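Local coordinates for Tll1590 protein (Thermosynechococcus elongatus, PDB 6LDQ) that is a glycosyltransferase-family protein of the GT-B clan, built here as a Rossmann-like alpha/beta domain of the glycosyl transferase 4-like type, at residues Pro91-Ala96 against Gly117-Gln122; Leu36-Ala41 against Pro66-Ile71. One frame throughout, in Å; residues are numbered along the deposited sequence.

Contact 1: Pro91-Ala96 against Gly117-Gln122; sequences PKFVEA and GWVGWQ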
loop_
_atom_site.group_PDB
_atom_site.type_symbol
_atom_site.label_atom_id
_atom_site.label_comp_id
_atom_site.label_asym_id
_atom_site.label_seq_id
_atom_site.Cartn_x
_atom_site.Cartn_y
_atom_site.Cartn_z
ATOM N N PRO A 91 14.664 -1.960 -3.028
ATOM C CA PRO A 91 15.186 -3.266 -2.590
ATOM C C PRO A 91 15.530 -3.314 -1.108
ATOM O O PRO A 91 15.380 -4.372 -0.482
ATOM C CB PRO A 91 16.443 -3.457 -3.457
ATOM C CG PRO A 91 16.143 -2.708 -4.703
ATOM C CD PRO A 91 15.335 -1.505 -4.267
ATOM N N LYS A 92 15.999 -2.201 -0.540
ATOM C CA LYS A 92 16.259 -2.159 0.891
ATOM C C LYS A 92 14.953 -2.112 1.673
ATOM O O LYS A 92 14.839 -2.739 2.736
ATOM C CB LYS A 92 17.141 -0.960 1.242
ATOM C CG LYS A 92 18.504 -0.941 0.533
ATOM C CD LYS A 92 19.187 0.420 0.645
ATOM C CE LYS A 92 20.689 0.266 0.836
ATOM N NZ LYS A 92 21.419 1.575 0.759
ATOM N N PHE A 93 13.960 -1.369 1.163
ATOM C CA PHE A 93 12.647 -1.335 1.817
ATOM C C PHE A 93 12.001 -2.707 1.811
ATOM O O PHE A 93 11.350 -3.104 2.791
ATOM C CB PHE A 93 11.741 -0.303 1.149
ATOM C CG PHE A 93 10.524 0.059 1.959
ATOM C CD1 PHE A 93 9.424 -0.778 1.989
ATOM C CD2 PHE A 93 10.480 1.243 2.666
ATOM C CE1 PHE A 93 8.299 -0.450 2.737
ATOM C CE2 PHE A 93 9.365 1.586 3.413
ATOM C CZ PHE A 93 8.272 0.743 3.444
ATOM N N VAL A 94 12.192 -3.462 0.733
ATOM C CA VAL A 94 11.641 -4.811 0.653
ATOM C C VAL A 94 12.270 -5.717 1.707
ATOM O O VAL A 94 11.571 -6.492 2.372
ATOM C CB VAL A 94 11.825 -5.382 -0.765
ATOM C CG1 VAL A 94 11.717 -6.890 -0.746
ATOM C CG2 VAL A 94 10.802 -4.762 -1.753
ATOM N N GLU A 95 13.597 -5.637 1.871
ATOM C CA GLU A 95 14.299 -6.458 2.861
ATOM C C GLU A 95 13.886 -6.101 4.287
ATOM O O GLU A 95 13.704 -6.990 5.132
ATOM C CB GLU A 95 15.825 -6.290 2.705
ATOM C CG GLU A 95 16.601 -6.405 4.044
ATOM C CD GLU A 95 18.119 -6.249 3.903
ATOM O OE1 GLU A 95 18.584 -5.704 2.880
ATOM O OE2 GLU A 95 18.847 -6.667 4.826
ATOM N N ALA A 96 13.784 -4.804 4.584
ATOM C CA ALA A 96 13.369 -4.371 5.911
ATOM C C ALA A 96 11.949 -4.825 6.223
ATOM O O ALA A 96 11.651 -5.247 7.353
ATOM C CB ALA A 96 13.475 -2.853 6.012
ATOM N N GLY A 117 4.127 0.106 -4.787
ATOM C CA GLY A 117 3.591 -1.007 -5.553
ATOM C C GLY A 117 4.644 -1.940 -6.100
ATOM O O GLY A 117 4.424 -3.149 -6.186
ATOM N N TRP A 118 5.785 -1.384 -6.529
ATOM C CA TRP A 118 6.958 -2.203 -6.812
ATOM C C TRP A 118 7.269 -3.130 -5.634
ATOM O O TRP A 118 7.534 -4.327 -5.804
ATOM C CB TRP A 118 8.145 -1.281 -7.104
ATOM C CG TRP A 118 9.289 -1.985 -7.745
ATOM C CD1 TRP A 118 9.472 -2.208 -9.086
ATOM C CD2 TRP A 118 10.394 -2.589 -7.079
ATOM N NE1 TRP A 118 10.643 -2.905 -9.284
ATOM C CE2 TRP A 118 11.220 -3.157 -8.067
ATOM C CE3 TRP A 118 10.758 -2.718 -5.733
ATOM C CZ2 TRP A 118 12.408 -3.830 -7.758
ATOM C CZ3 TRP A 118 11.946 -3.384 -5.423
ATOM C CH2 TRP A 118 12.761 -3.923 -6.437
ATOM N N VAL A 119 7.243 -2.583 -4.429
ATOM C CA VAL A 119 7.465 -3.421 -3.249
ATOM C C VAL A 119 6.405 -4.517 -3.196
ATOM O O VAL A 119 6.716 -5.703 -3.025
ATOM C CB VAL A 119 7.477 -2.554 -1.975
ATOM C CG1 VAL A 119 7.467 -3.424 -0.709
ATOM C CG2 VAL A 119 8.680 -1.601 -1.973
ATOM N N GLY A 120 5.140 -4.141 -3.408
ATOM C CA GLY A 120 4.083 -5.144 -3.436
ATOM C C GLY A 120 4.289 -6.168 -4.535
ATOM O O GLY A 120 4.139 -7.373 -4.316
ATOM N N TRP A 121 4.675 -5.700 -5.727
ATOM C CA TRP A 121 4.954 -6.601 -6.836
ATOM C C TRP A 121 6.059 -7.603 -6.496
ATOM O O TRP A 121 5.942 -8.795 -6.802
ATOM C CB TRP A 121 5.334 -5.766 -8.059
ATOM C CG TRP A 121 5.733 -6.550 -9.226
ATOM C CD1 TRP A 121 5.048 -7.569 -9.814
ATOM C CD2 TRP A 121 6.930 -6.375 -9.979
ATOM N NE1 TRP A 121 5.750 -8.040 -10.902
ATOM C CE2 TRP A 121 6.911 -7.322 -11.022
ATOM C CE3 TRP A 121 8.018 -5.510 -9.870
ATOM C CZ2 TRP A 121 7.944 -7.434 -11.945
ATOM C CZ3 TRP A 121 9.046 -5.619 -10.791
ATOM C CH2 TRP A 121 8.996 -6.572 -11.817
ATOM N N GLN A 122 7.164 -7.129 -5.907
ATOM C CA GLN A 122 8.238 -8.040 -5.512
ATOM C C GLN A 122 7.753 -9.038 -4.459
ATOM O O GLN A 122 8.070 -10.238 -4.517
ATOM C CB GLN A 122 9.430 -7.241 -4.979
ATOM C CG GLN A 122 10.262 -6.600 -6.073
ATOM C CD GLN A 122 11.054 -7.641 -6.811
ATOM O OE1 GLN A 122 11.652 -8.517 -6.187
ATOM N NE2 GLN A 122 11.054 -7.570 -8.134
#
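Val94 and Val119 meet where segments 91-96 and 117-122 come nearest, with their CA atoms 5.9 Å apart and the segment axes crossing at -57°. Their side chains slide past each other in opposite directions. CG2 of Val94 does the touching: it lies 3.7 Å from CG1 of Val119 and only slightly farther from CG2, so one methyl faces both branches of its partner. That methyl stands anti to its own carbonyl carbon, on the flank facing 117-122, while CG1 of Val94 takes the place anti to the backbone N (chi1 160°). The CB methylene of Gln122 borders the same group, 4.3 Å from Val94 CG2.

Aromatic groups extend this apolar patch. The six-membered ring of Trp118 reaches Val94 and Pro91, with Pro91 CG 4.0 Å from Trp118 CH2; the two side chains run roughly crosswise, pyrrolidine CG and CD lying by CZ3 and CH2 of the indole. Within its own helix, CG of Gln122 rests 3.6 Å above the plane of the Trp118 indole, displaced toward the rim. Phe93 joins from the buried side, its CD1 4.1 Å from Val119 CG2. No hydrogen bond links the segments.

Helix 90-104 also leans on strand 68-73, where Phe93 and Ala96 touch Leu73. Trp118 meets Phe87 edge-to-face, and together with Trp121 it carries helix 113-126 against helix 153-166.

Contact 2: Leu36-Ala41 against Pro66-Ile71; sequences LGEALA and PHCRTI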
loop_
_atom_site.group_PDB
_atom_site.type_symbol
_atom_site.label_atom_id
_atom_site.label_comp_id
_atom_site.label_asym_id
_atom_site.label_seq_id
_atom_site.Cartn_x
_atom_site.Cartn_y
_atom_site.Cartn_z
ATOM N N LEU A 36 -5.978 6.419 6.541
ATOM C CA LEU A 36 -6.719 5.204 6.212
ATOM C C LEU A 36 -6.577 4.149 7.308
ATOM O O LEU A 36 -7.577 3.661 7.847
ATOM C CB LEU A 36 -6.257 4.658 4.861
ATOM C CG LEU A 36 -6.913 3.365 4.378
ATOM C CD1 LEU A 36 -8.409 3.585 4.032
ATOM C CD2 LEU A 36 -6.166 2.788 3.203
ATOM N N GLY A 37 -5.337 3.807 7.676
ATOM C CA GLY A 37 -5.128 2.717 8.623
ATOM C C GLY A 37 -5.763 2.964 9.982
ATOM O O GLY A 37 -6.274 2.036 10.616
ATOM N N GLU A 38 -5.746 4.218 10.444
ATOM C CA GLU A 38 -6.386 4.557 11.714
ATOM C C GLU A 38 -7.903 4.414 11.633
ATOM O O GLU A 38 -8.535 3.882 12.557
ATOM C CB GLU A 38 -6.008 5.977 12.128
ATOM C CG GLU A 38 -4.666 6.066 12.868
ATOM C CD GLU A 38 -3.936 7.370 12.612
ATOM O OE1 GLU A 38 -4.599 8.342 12.190
ATOM O OE2 GLU A 38 -2.700 7.426 12.846
ATOM N N ALA A 39 -8.513 4.885 10.543
ATOM C CA ALA A 39 -9.949 4.667 10.388
ATOM C C ALA A 39 -10.251 3.184 10.212
ATOM O O ALA A 39 -11.220 2.668 10.780
ATOM C CB ALA A 39 -10.485 5.488 9.210
ATOM N N LEU A 40 -9.404 2.465 9.470
ATOM C CA LEU A 40 -9.599 1.023 9.325
ATOM C C LEU A 40 -9.599 0.329 10.683
ATOM O O LEU A 40 -10.470 -0.501 10.970
ATOM C CB LEU A 40 -8.513 0.431 8.432
ATOM C CG LEU A 40 -8.688 0.612 6.922
ATOM C CD1 LEU A 40 -7.391 0.280 6.210
ATOM C CD2 LEU A 40 -9.824 -0.265 6.425
ATOM N N ALA A 41 -8.622 0.663 11.532
ATOM C CA ALA A 41 -8.509 0.028 12.845
ATOM C C ALA A 41 -9.684 0.374 13.745
ATOM O O ALA A 41 -10.121 -0.468 14.542
ATOM C CB ALA A 41 -7.204 0.432 13.513
ATOM N N PRO A 66 -4.274 0.123 20.222
ATOM C CA PRO A 66 -3.833 -1.256 20.492
ATOM C C PRO A 66 -3.627 -2.135 19.267
ATOM O O PRO A 66 -2.877 -3.114 19.336
ATOM C CB PRO A 66 -4.965 -1.818 21.367
ATOM C CG PRO A 66 -5.496 -0.637 22.080
ATOM C CD PRO A 66 -5.359 0.534 21.138
ATOM N N HIS A 67 -4.286 -1.831 18.149
ATOM C CA HIS A 67 -4.106 -2.644 16.953
ATOM C C HIS A 67 -3.734 -1.805 15.741
ATOM O O HIS A 67 -3.940 -2.253 14.613
ATOM C CB HIS A 67 -5.360 -3.468 16.655
ATOM C CG HIS A 67 -5.942 -4.136 17.861
ATOM N ND1 HIS A 67 -7.057 -3.652 18.508
ATOM C CD2 HIS A 67 -5.573 -5.255 18.528
ATOM C CE1 HIS A 67 -7.348 -4.442 19.528
ATOM N NE2 HIS A 67 -6.464 -5.424 19.561
ATOM N N CYS A 68 -3.182 -0.607 15.948
ATOM C CA CYS A 68 -2.816 0.280 14.849
ATOM C C CYS A 68 -1.486 0.951 15.169
ATOM O O CYS A 68 -1.358 1.612 16.203
ATOM C CB CYS A 68 -3.910 1.333 14.613
ATOM S SG CYS A 68 -3.481 2.604 13.395
ATOM N N ARG A 69 -0.503 0.805 14.279
ATOM C CA ARG A 69 0.789 1.450 14.470
ATOM C C ARG A 69 1.416 1.784 13.121
ATOM O O ARG A 69 1.082 1.186 12.095
ATOM C CB ARG A 69 1.749 0.564 15.264
ATOM C CG ARG A 69 1.914 -0.816 14.693
ATOM C CD ARG A 69 2.601 -1.788 15.668
ATOM N NE ARG A 69 2.896 -3.049 14.995
ATOM C CZ ARG A 69 3.875 -3.884 15.326
ATOM N NH1 ARG A 69 4.671 -3.618 16.355
ATOM N NH2 ARG A 69 4.044 -4.998 14.632
ATOM N N THR A 70 2.344 2.734 13.146
ATOM C CA THR A 70 3.228 3.024 12.018
ATOM C C THR A 70 4.611 2.475 12.341
ATOM O O THR A 70 5.111 2.667 13.456
ATOM C CB THR A 70 3.315 4.529 11.741
ATOM O OG1 THR A 70 2.004 5.053 11.554
ATOM C CG2 THR A 70 4.161 4.834 10.472
ATOM N N ILE A 71 5.214 1.787 11.376
ATOM C CA ILE A 71 6.570 1.263 11.491
ATOM C C ILE A 71 7.450 1.993 10.477
ATOM O O ILE A 71 7.115 2.059 9.284
ATOM C CB ILE A 71 6.587 -0.261 11.272
ATOM C CG1 ILE A 71 5.999 -0.977 12.501
ATOM C CG2 ILE A 71 7.991 -0.738 10.998
ATOM C CD1 ILE A 71 5.331 -2.311 12.194
HETATM O O HOH W 1 -8.495 -2.418 15.784
#
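Ala41 sets its methyl directly on Cys68, with Ala41 CB 3.6 Å from Cys68 CB. The CA atoms of the pair are 6.0 Å apart, consistent with the small side chains at both positions. One turn back along the helix from Ala41, the Cys68 thiol meets Glu38 and Gly37. With SG anti to the backbone N (chi1 173°), Cys68 SG lies 3.7 Å from Glu38 CG, and it is 4.0 Å from Gly37 O in a plain van der Waals contact. Glu38 thus offers its aliphatic stem to the cysteine, while its carboxylate forms a salt bridge with Arg34.

A single water gives the polar link. It donates to Ala41 O at 2.8 Å and accepts a weak bond from His67 ND1, at 3.3 Å, joining the helix to the loop that enters the strand; the His67 ring stacks with that of His46.

Helix and strand run nearly antiparallel, at 156°. Strand 68-73 lies between strands 61-63 and 47-52, with Arg69 and Ile71 bonded through their backbones to strand 47-52, and Cys68 touching Met49 there. Leu36 and Leu40 carry helix 32-42 onto strand 8-11, while helix 200-216 packs against Leu36, Ala39 and Leu40.

Contact 2 comes first along the chain: helix 32-42 is followed by strands 47-52 and 61-63 before strand 68-73 returns beside the helix and closes a loop of 24 residues between the segments. The chain then passes into helix 90-104, and after strand 108-112 helix 113-126 closes contact 1 over 20 residues. The two loops stand in series, neither nested nor crossed. The centres of contact 1 and contact 2 are about 21 Å apart. The nearest atoms of contact 1 and contact 2 are about 6 Å apart and do not touch. Contact 2 fastens a helix to the end of the mixed sheet formed by strands 61-63, 68-73 and 47-52, whereas contact 1 joins two helices separated in sequence by strand 108-112.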